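Local coordinates for probable arabinosyltransferase B (PDB 7BVF), which transfers arabinose units to polymerise the arabinan of arabinogalactan in the mycobacterial cell wall, at residues W58-P70 / D1068-L1080. Residues are numbered along the deposited sequence; the frame is centred on the assembly and turned at random.
Sequences WPQRGQLGSVTAP and DTLVDAPPAQLEL
Folding of R61 at chi2 and chi3 brings its guanidinium edge-on to the P1074-P1075 pair of 1068-1080, while Q1077, stretched out beyond CG, extends toward it. This is packing between two irregular loops of different domains: 58-70 belongs to the concanavalin-like arabinosyltransferase domain, 1068-1080 to the EmbC C-terminal domain. The latter segment links strand 1063-1067 of the C-terminal domain's mixed sheet to strand 1080-1084, which lines up antiparallel with strand 49-56 and so extends the N-terminal sheet. On the way it crosses the loop that follows strand 49-56.

R61 and Q1077 meet obliquely, their guanidinium and amide planes turned 40° apart. The Q1077 amide nitrogen NE2 lies against the aliphatic part of R61, 3.3 Å from CD. Q1077 NE2 and R61 NH1, both donors, lie 3.5 Å apart without bonding to each other. P1074 comes to the guanidinium at its edge, CG lying in the plane 3.7 Å from R61 NH2. Beside them, Q60 runs past Q1077 in the opposite direction and sets its NE2 3.6 Å from A1076 CB.

Further along, the backbones draw together at V67 and T68. S66 CB packs on A1073 CB at 3.7 Å, and V67 CA makes a bent CA-H...O contact with P1074 O (CA to O 3.3 Å). Backbone pairing is slight: A1076 N gives a weak, bent bond to T68 O at 3.4 Å (N-H...O 121°). With its hydroxyl placed beside its own backbone N (chi1 -49°), T68 brings OG1 to A1073, 3.2 Å from A1073 O and beside A1073 CB.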
ATOM      1  N   TRP A  58     -36.380  19.079 -30.939  1.00 37.51           N
ATOM      2  CA  TRP A  58     -37.490  18.131 -31.071  1.00 37.51           C
ATOM      3  C   TRP A  58     -38.815  18.912 -31.054  1.00 37.51           C
ATOM      4  O   TRP A  58     -38.787  20.109 -30.819  1.00 37.51           O
ATOM      5  CB  TRP A  58     -37.264  17.155 -29.937  1.00 37.51           C
ATOM      6  CG  TRP A  58     -38.319  16.159 -29.645  1.00 37.51           C
ATOM      7  CD1 TRP A  58     -38.425  14.912 -30.155  1.00 37.51           C
ATOM      8  CD2 TRP A  58     -39.370  16.300 -28.688  1.00 37.51           C
ATOM      9  NE1 TRP A  58     -39.490  14.279 -29.598  1.00 37.51           N
ATOM     10  CE2 TRP A  58     -40.089  15.105 -28.702  1.00 37.51           C
ATOM     11  CE3 TRP A  58     -39.783  17.325 -27.842  1.00 37.51           C
ATOM     12  CZ2 TRP A  58     -41.194  14.904 -27.897  1.00 37.51           C
ATOM     13  CZ3 TRP A  58     -40.867  17.125 -27.030  1.00 37.51           C
ATOM     14  CH2 TRP A  58     -41.563  15.932 -27.071  1.00 37.51           C
ATOM     15  N   PRO A  59     -40.008  18.349 -31.324  1.00 41.09           N
ATOM     16  CA  PRO A  59     -40.410  17.567 -32.496  1.00 41.09           C
ATOM     17  C   PRO A  59     -39.606  16.721 -33.505  1.00 41.09           C
ATOM     18  O   PRO A  59     -39.729  15.520 -33.291  1.00 41.09           O
ATOM     19  CB  PRO A  59     -41.469  18.526 -32.981  1.00 41.09           C
ATOM     20  CG  PRO A  59     -42.260  18.668 -31.715  1.00 41.09           C
ATOM     21  CD  PRO A  59     -41.231  18.603 -30.611  1.00 41.09           C
ATOM     22  N   GLN A  60     -38.987  17.297 -34.552  1.00 44.60           N
ATOM     23  CA  GLN A  60     -38.131  16.712 -35.652  1.00 44.60           C
ATOM     24  C   GLN A  60     -38.897  16.646 -36.976  1.00 44.60           C
ATOM     25  O   GLN A  60     -38.579  17.419 -37.877  1.00 44.60           O
ATOM     26  CB  GLN A  60     -37.489  15.328 -35.497  1.00 44.60           C
ATOM     27  CG  GLN A  60     -36.495  15.141 -34.374  1.00 44.60           C
ATOM     28  CD  GLN A  60     -35.368  16.099 -34.546  1.00 44.60           C
ATOM     29  OE1 GLN A  60     -35.460  17.002 -35.333  1.00 44.60           O
ATOM     30  NE2 GLN A  60     -34.314  15.936 -33.795  1.00 44.60           N
ATOM     31  N   ARG A  61     -39.740  15.636 -37.143  1.00 52.37           N
ATOM     32  CA  ARG A  61     -40.602  15.466 -38.302  1.00 52.37           C
ATOM     33  C   ARG A  61     -42.028  15.924 -38.039  1.00 52.37           C
ATOM     34  O   ARG A  61     -42.915  15.653 -38.853  1.00 52.37           O
ATOM     35  CB  ARG A  61     -40.599  14.004 -38.751  1.00 52.37           C
ATOM     36  CG  ARG A  61     -39.503  13.654 -39.748  1.00 52.37           C
ATOM     37  CD  ARG A  61     -38.194  13.326 -39.049  1.00 52.37           C
ATOM     38  NE  ARG A  61     -38.297  12.128 -38.222  1.00 52.37           N
ATOM     39  CZ  ARG A  61     -37.341  11.700 -37.402  1.00 52.37           C
ATOM     40  NH1 ARG A  61     -36.204  12.373 -37.298  1.00 52.37           N
ATOM     41  NH2 ARG A  61     -37.521  10.599 -36.686  1.00 52.37           N
ATOM     42  N   GLY A  62     -42.264  16.614 -36.927  1.00 54.67           N
ATOM     43  CA  GLY A  62     -43.609  16.985 -36.543  1.00 54.67           C
ATOM     44  C   GLY A  62     -44.459  15.773 -36.230  1.00 54.67           C
ATOM     45  O   GLY A  62     -45.582  15.654 -36.727  1.00 54.67           O
ATOM     46  N   GLN A  63     -43.933  14.858 -35.414  1.00 55.11           N
ATOM     47  CA  GLN A  63     -44.662  13.643 -35.086  1.00 55.11           C
ATOM     48  C   GLN A  63     -44.614  13.266 -33.613  1.00 55.11           C
ATOM     49  O   GLN A  63     -45.211  12.250 -33.243  1.00 55.11           O
ATOM     50  CB  GLN A  63     -44.145  12.465 -35.926  1.00 55.11           C
ATOM     51  CG  GLN A  63     -44.732  12.420 -37.321  1.00 55.11           C
ATOM     52  CD  GLN A  63     -46.245  12.511 -37.316  1.00 55.11           C
ATOM     53  OE1 GLN A  63     -46.830  13.335 -38.018  1.00 55.11           O
ATOM     54  NE2 GLN A  63     -46.887  11.657 -36.529  1.00 55.11           N
ATOM     55  N   LEU A  64     -43.918  14.028 -32.770  1.00 49.65           N
ATOM     56  CA  LEU A  64     -43.990  13.883 -31.316  1.00 49.65           C
ATOM     57  C   LEU A  64     -43.600  12.474 -30.866  1.00 49.65           C
ATOM     58  O   LEU A  64     -44.345  11.782 -30.172  1.00 49.65           O
ATOM     59  CB  LEU A  64     -45.385  14.250 -30.807  1.00 49.65           C
ATOM     60  CG  LEU A  64     -45.417  14.890 -29.427  1.00 49.65           C
ATOM     61  CD1 LEU A  64     -44.756  16.250 -29.484  1.00 49.65           C
ATOM     62  CD2 LEU A  64     -46.845  15.004 -28.934  1.00 49.65           C
ATOM     63  N   GLY A  65     -42.401  12.058 -31.275  1.00 39.54           N
ATOM     64  CA  GLY A  65     -41.850  10.792 -30.850  1.00 39.54           C
ATOM     65  C   GLY A  65     -40.488  10.990 -30.211  1.00 39.54           C
ATOM     66  O   GLY A  65     -39.871  12.049 -30.328  1.00 39.54           O
ATOM     67  N   SER A  66     -40.032   9.949 -29.527  1.00 32.10           N
ATOM     68  CA  SER A  66     -38.721   9.997 -28.912  1.00 32.10           C
ATOM     69  C   SER A  66     -37.636   9.975 -29.982  1.00 32.10           C
ATOM     70  O   SER A  66     -37.836   9.489 -31.098  1.00 32.10           O
ATOM     71  CB  SER A  66     -38.536   8.822 -27.957  1.00 32.10           C
ATOM     72  OG  SER A  66     -39.699   8.607 -27.184  1.00 32.10           O
ATOM     73  N   VAL A  67     -36.475  10.523 -29.636  1.00 27.83           N
ATOM     74  CA  VAL A  67     -35.286  10.457 -30.466  1.00 27.83           C
ATOM     75  C   VAL A  67     -34.106  10.084 -29.577  1.00 27.83           C
ATOM     76  O   VAL A  67     -34.261   9.841 -28.384  1.00 27.83           O
ATOM     77  CB  VAL A  67     -35.016  11.773 -31.223  1.00 27.83           C
ATOM     78  CG1 VAL A  67     -36.101  12.031 -32.244  1.00 27.83           C
ATOM     79  CG2 VAL A  67     -34.908  12.928 -30.263  1.00 27.83           C
ATOM     80  N   THR A  68     -32.922  10.031 -30.175  1.00 25.30           N
ATOM     81  CA  THR A  68     -31.719   9.642 -29.455  1.00 25.30           C
ATOM     82  C   THR A  68     -30.559  10.515 -29.903  1.00 25.30           C
ATOM     83  O   THR A  68     -30.330  10.681 -31.103  1.00 25.30           O
ATOM     84  CB  THR A  68     -31.387   8.167 -29.686  1.00 25.30           C
ATOM     85  OG1 THR A  68     -32.558   7.377 -29.467  1.00 25.30           O
ATOM     86  CG2 THR A  68     -30.317   7.713 -28.728  1.00 25.30           C
ATOM     87  N   ALA A  69     -29.833  11.070 -28.936  1.00 20.63           N
ATOM     88  CA  ALA A  69     -28.688  11.934 -29.217  1.00 20.63           C
ATOM     89  C   ALA A  69     -27.690  11.803 -28.082  1.00 20.63           C
ATOM     90  O   ALA A  69     -27.607  12.661 -27.198  1.00 20.63           O
ATOM     91  CB  ALA A  69     -29.122  13.387 -29.395  1.00 20.63           C
ATOM     92  N   PRO A  70     -26.900  10.732 -28.077  1.00 18.78           N
ATOM     93  CA  PRO A  70     -25.983  10.496 -26.958  1.00 18.78           C
ATOM     94  C   PRO A  70     -24.766  11.403 -26.987  1.00 18.78           C
ATOM     95  O   PRO A  70     -23.726  11.020 -27.528  1.00 18.78           O
ATOM     96  CB  PRO A  70     -25.582   9.026 -27.139  1.00 18.78           C
ATOM     97  CG  PRO A  70     -26.516   8.472 -28.164  1.00 18.78           C
ATOM     98  CD  PRO A  70     -26.880   9.617 -29.031  1.00 18.78           C
ATOM     99  N   ASP A1068     -29.531  -4.096 -24.944  1.00 25.44           N
ATOM    100  CA  ASP A1068     -30.928  -4.140 -25.362  1.00 25.44           C
ATOM    101  C   ASP A1068     -31.561  -2.776 -25.120  1.00 25.44           C
ATOM    102  O   ASP A1068     -31.721  -2.358 -23.970  1.00 25.44           O
ATOM    103  CB  ASP A1068     -31.689  -5.235 -24.618  1.00 25.44           C
ATOM    104  CG  ASP A1068     -31.153  -6.617 -24.914  1.00 25.44           C
ATOM    105  OD1 ASP A1068     -31.459  -7.156 -25.998  1.00 25.44           O
ATOM    106  OD2 ASP A1068     -30.428  -7.168 -24.063  1.00 25.44           O
ATOM    107  N   THR A1069     -31.947  -2.104 -26.201  1.00 28.91           N
ATOM    108  CA  THR A1069     -32.505  -0.762 -26.107  1.00 28.91           C
ATOM    109  C   THR A1069     -33.710  -0.726 -25.177  1.00 28.91           C
ATOM    110  O   THR A1069     -34.523  -1.651 -25.146  1.00 28.91           O
ATOM    111  CB  THR A1069     -32.909  -0.268 -27.493  1.00 28.91           C
ATOM    112  OG1 THR A1069     -33.703  -1.267 -28.141  1.00 28.91           O
ATOM    113  CG2 THR A1069     -31.679   0.011 -28.332  1.00 28.91           C
ATOM    114  N   LEU A1070     -33.816   0.364 -24.414  1.00 32.05           N
ATOM    115  CA  LEU A1070     -34.934   0.545 -23.495  1.00 32.05           C
ATOM    116  C   LEU A1070     -36.173   1.055 -24.220  1.00 32.05           C
ATOM    117  O   LEU A1070     -37.270   0.515 -24.046  1.00 32.05           O
ATOM    118  CB  LEU A1070     -34.539   1.511 -22.379  1.00 32.05           C
ATOM    119  CG  LEU A1070     -33.765   0.910 -21.213  1.00 32.05           C
ATOM    120  CD1 LEU A1070     -33.304   1.990 -20.262  1.00 32.05           C
ATOM    121  CD2 LEU A1070     -34.649  -0.075 -20.505  1.00 32.05           C
ATOM    122  N   VAL A1071     -36.016   2.097 -25.029  1.00 38.73           N
ATOM    123  CA  VAL A1071     -37.112   2.705 -25.767  1.00 38.73           C
ATOM    124  C   VAL A1071     -36.781   2.644 -27.250  1.00 38.73           C
ATOM    125  O   VAL A1071     -35.622   2.819 -27.644  1.00 38.73           O
ATOM    126  CB  VAL A1071     -37.351   4.161 -25.316  1.00 38.73           C
ATOM    127  CG1 VAL A1071     -38.413   4.826 -26.167  1.00 38.73           C
ATOM    128  CG2 VAL A1071     -37.740   4.203 -23.853  1.00 38.73           C
ATOM    129  N   ASP A1072     -37.794   2.385 -28.072  1.00 43.12           N
ATOM    130  CA  ASP A1072     -37.627   2.383 -29.523  1.00 43.12           C
ATOM    131  C   ASP A1072     -37.637   3.828 -30.004  1.00 43.12           C
ATOM    132  O   ASP A1072     -38.697   4.436 -30.164  1.00 43.12           O
ATOM    133  CB  ASP A1072     -38.726   1.566 -30.190  1.00 43.12           C
ATOM    134  CG  ASP A1072     -38.399   1.215 -31.627  1.00 43.12           C
ATOM    135  OD1 ASP A1072     -38.095   0.034 -31.894  1.00 43.12           O
ATOM    136  OD2 ASP A1072     -38.445   2.118 -32.489  1.00 43.12           O
ATOM    137  N   ALA A1073     -36.452   4.381 -30.238  1.00 36.33           N
ATOM    138  CA  ALA A1073     -36.314   5.777 -30.628  1.00 36.33           C
ATOM    139  C   ALA A1073     -35.268   5.920 -31.726  1.00 36.33           C
ATOM    140  O   ALA A1073     -34.118   5.504 -31.546  1.00 36.33           O
ATOM    141  CB  ALA A1073     -35.937   6.629 -29.418  1.00 36.33           C
ATOM    142  N   PRO A1074     -35.621   6.497 -32.870  1.00 34.23           N
ATOM    143  CA  PRO A1074     -34.657   6.638 -33.961  1.00 34.23           C
ATOM    144  C   PRO A1074     -33.693   7.775 -33.683  1.00 34.23           C
ATOM    145  O   PRO A1074     -34.001   8.671 -32.887  1.00 34.23           O
ATOM    146  CB  PRO A1074     -35.548   6.946 -35.170  1.00 34.23           C
ATOM    147  CG  PRO A1074     -36.709   7.656 -34.582  1.00 34.23           C
ATOM    148  CD  PRO A1074     -36.937   7.058 -33.217  1.00 34.23           C
ATOM    149  N   PRO A1075     -32.519   7.776 -34.309  1.00 34.60           N
ATOM    150  CA  PRO A1075     -31.582   8.887 -34.111  1.00 34.60           C
ATOM    151  C   PRO A1075     -32.166  10.202 -34.604  1.00 34.60           C
ATOM    152  O   PRO A1075     -33.203  10.255 -35.267  1.00 34.60           O
ATOM    153  CB  PRO A1075     -30.351   8.471 -34.924  1.00 34.60           C
ATOM    154  CG  PRO A1075     -30.837   7.432 -35.865  1.00 34.60           C
ATOM    155  CD  PRO A1075     -31.943   6.720 -35.155  1.00 34.60           C
ATOM    156  N   ALA A1076     -31.471  11.283 -34.270  1.00 36.20           N
ATOM    157  CA  ALA A1076     -31.956  12.633 -34.507  1.00 36.20           C
ATOM    158  C   ALA A1076     -31.227  13.295 -35.670  1.00 36.20           C
ATOM    159  O   ALA A1076     -30.128  12.897 -36.059  1.00 36.20           O
ATOM    160  CB  ALA A1076     -31.793  13.484 -33.247  1.00 36.20           C
ATOM    161  N   GLN A1077     -31.870  14.318 -36.227  1.00 41.36           N
ATOM    162  CA  GLN A1077     -31.244  15.211 -37.190  1.00 41.36           C
ATOM    163  C   GLN A1077     -30.614  16.376 -36.439  1.00 41.36           C
ATOM    164  O   GLN A1077     -31.184  16.884 -35.471  1.00 41.36           O
ATOM    165  CB  GLN A1077     -32.270  15.714 -38.201  1.00 41.36           C
ATOM    166  CG  GLN A1077     -33.146  14.617 -38.767  1.00 41.36           C
ATOM    167  CD  GLN A1077     -34.399  15.155 -39.422  1.00 41.36           C
ATOM    168  OE1 GLN A1077     -34.659  16.357 -39.400  1.00 41.36           O
ATOM    169  NE2 GLN A1077     -35.183  14.263 -40.013  1.00 41.36           N
ATOM    170  N   LEU A1078     -29.437  16.808 -36.894  1.00 37.03           N
ATOM    171  CA  LEU A1078     -28.532  17.532 -36.016  1.00 37.03           C
ATOM    172  C   LEU A1078     -28.425  19.031 -36.265  1.00 37.03           C
ATOM    173  O   LEU A1078     -27.823  19.717 -35.437  1.00 37.03           O
ATOM    174  CB  LEU A1078     -27.130  16.921 -36.089  1.00 37.03           C
ATOM    175  CG  LEU A1078     -26.404  16.934 -34.747  1.00 37.03           C
ATOM    176  CD1 LEU A1078     -27.261  16.269 -33.691  1.00 37.03           C
ATOM    177  CD2 LEU A1078     -25.053  16.258 -34.855  1.00 37.03           C
ATOM    178  N   GLU A1079     -28.963  19.566 -37.363  1.00 41.48           N
ATOM    179  CA  GLU A1079     -29.042  21.020 -37.539  1.00 41.48           C
ATOM    180  C   GLU A1079     -27.652  21.661 -37.428  1.00 41.48           C
ATOM    181  O   GLU A1079     -27.293  22.275 -36.420  1.00 41.48           O
ATOM    182  CB  GLU A1079     -30.020  21.639 -36.534  1.00 41.48           C
ATOM    183  CG  GLU A1079     -30.278  23.122 -36.742  1.00 41.48           C
ATOM    184  CD  GLU A1079     -31.377  23.386 -37.744  1.00 41.48           C
ATOM    185  OE1 GLU A1079     -32.263  22.520 -37.896  1.00 41.48           O
ATOM    186  OE2 GLU A1079     -31.359  24.459 -38.379  1.00 41.48           O
ATOM    187  N   LEU A1080     -26.841  21.394 -38.447  1.00 39.86           N
ATOM    188  CA  LEU A1080     -25.456  21.835 -38.460  1.00 39.86           C
ATOM    189  C   LEU A1080     -25.319  23.238 -39.053  1.00 39.86           C
ATOM    190  O   LEU A1080     -26.223  23.770 -39.700  1.00 39.86           O
ATOM    191  CB  LEU A1080     -24.597  20.848 -39.244  1.00 39.86           C
ATOM    192  CG  LEU A1080     -24.397  19.489 -38.583  1.00 39.86           C
ATOM    193  CD1 LEU A1080     -24.103  18.435 -39.627  1.00 39.86           C
ATOM    194  CD2 LEU A1080     -23.273  19.566 -37.574  1.00 39.86           C
TER